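Local coordinates for protein cytochrome P450 monooxygenase (Rhodococcus sp. ECU0066, PDB 6KBH) that probably acts as a self-sufficient monooxygenase, in which electrons pass through FMN and a [2Fe-2S] cluster to the heme of a cytochrome P450 domain, at residues P713-A716 against D717-V720. Numbering follows the deposited sequence.
Sequences PVAA and DQTV
A715 and Q718 face each other across a type I beta turn, a local contact that links the end of strand 710-714 to the start of helix 720-726. The bond across the turn, from Q718 N to A715 O at 3.2 Å, is weak. A second bond involves the side chain of Q718: A715 N donates to its OE1 over 2.9 Å, nearly straight at 165°, and meets a lone pair of the amide oxygen in the carbonyl plane. Q718 reaches this N-H because CG lies anti to its own backbone N (chi1 -160°) and the chain beyond stays extended, passing alongside the strand end. OE1 also lies 3.4 Å from V714 CA. Further round the bend, D717 turns its carboxylate back toward A715, with no bond formed there. The strand-turn-helix unit belongs to the plant-type ferredoxin domain, the beta-grasp fold that carries the [2Fe-2S] cluster; here strand 710-714 pairs antiparallel with 701-705. Beyond these bonds the valines join the two ends by apolar contact: CG1 of V714 meets CG2 of V720 at 4.2 Å, the two side chains meeting at an oblique angle, and both valines are buried against F701. The side chain of V720 is about 7 Å from that of the cluster ligand C773 and about 10 Å from the cluster itself. T719 stands at the N-cap of the helix, where its side chain caps a backbone N, while A715 O receives a further weak hydrogen bond from R776 NH2.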
loop_
_atom_site.group_PDB
_atom_site.type_symbol
_atom_site.label_atom_id
_atom_site.label_comp_id
_atom_site.label_asym_id
_atom_site.label_seq_id
_atom_site.Cartn_x
_atom_site.Cartn_y
_atom_site.Cartn_z
ATOM N N PRO A 713 -4.809 0.468 19.868
ATOM C CA PRO A 713 -4.001 0.685 21.072
ATOM C C PRO A 713 -2.521 0.506 20.777
ATOM O O PRO A 713 -2.105 -0.398 20.051
ATOM C CB PRO A 713 -4.511 -0.405 22.023
ATOM C CG PRO A 713 -4.867 -1.532 21.105
ATOM C CD PRO A 713 -5.364 -0.895 19.819
ATOM N N VAL A 714 -1.716 1.397 21.340
ATOM C CA VAL A 714 -0.265 1.286 21.272
ATOM C C VAL A 714 0.238 1.004 22.681
ATOM O O VAL A 714 -0.101 1.718 23.633
ATOM C CB VAL A 714 0.380 2.539 20.657
ATOM C CG1 VAL A 714 -0.280 2.871 19.337
ATOM C CG2 VAL A 714 0.257 3.716 21.577
ATOM N N ALA A 715 0.990 -0.079 22.825
ATOM C CA ALA A 715 1.545 -0.412 24.120
ATOM C C ALA A 715 2.820 0.392 24.358
ATOM O O ALA A 715 3.301 1.121 23.485
ATOM C CB ALA A 715 1.809 -1.913 24.219
ATOM N N ALA A 716 3.365 0.262 25.567
ATOM C CA ALA A 716 4.578 0.999 25.908
ATOM C C ALA A 716 5.782 0.469 25.139
ATOM O O ALA A 716 6.664 1.241 24.748
ATOM C CB ALA A 716 4.822 0.930 27.413
ATOM N N ASP A 717 5.835 -0.842 24.913
ATOM C CA ASP A 717 6.902 -1.472 24.147
ATOM C C ASP A 717 6.644 -1.444 22.647
ATOM O O ASP A 717 7.334 -2.146 21.898
ATOM C CB ASP A 717 7.088 -2.921 24.606
ATOM C CG ASP A 717 5.778 -3.686 24.651
ATOM O OD1 ASP A 717 4.714 -3.034 24.672
ATOM O OD2 ASP A 717 5.809 -4.935 24.660
ATOM N N GLN A 718 5.681 -0.647 22.195
ATOM C CA GLN A 718 5.176 -0.706 20.831
ATOM C C GLN A 718 5.198 0.684 20.218
ATOM O O GLN A 718 4.689 1.637 20.817
ATOM C CB GLN A 718 3.752 -1.269 20.816
ATOM C CG GLN A 718 3.286 -1.822 19.487
ATOM C CD GLN A 718 1.809 -2.165 19.503
ATOM O OE1 GLN A 718 1.056 -1.673 20.345
ATOM N NE2 GLN A 718 1.388 -3.018 18.578
ATOM N N THR A 719 5.785 0.800 19.029
ATOM C CA THR A 719 5.716 2.048 18.289
ATOM C C THR A 719 4.322 2.230 17.695
ATOM O O THR A 719 3.567 1.270 17.514
ATOM C CB THR A 719 6.762 2.079 17.175
ATOM O OG1 THR A 719 6.356 1.207 16.111
ATOM C CG2 THR A 719 8.119 1.631 17.703
ATOM N N VAL A 720 3.976 3.487 17.408
ATOM C CA VAL A 720 2.728 3.764 16.701
ATOM C C VAL A 720 2.696 3.005 15.381
ATOM O O VAL A 720 1.664 2.443 14.990
ATOM C CB VAL A 720 2.554 5.282 16.495
ATOM C CG1 VAL A 720 1.607 5.567 15.337
ATOM C CG2 VAL A 720 2.050 5.939 17.769
#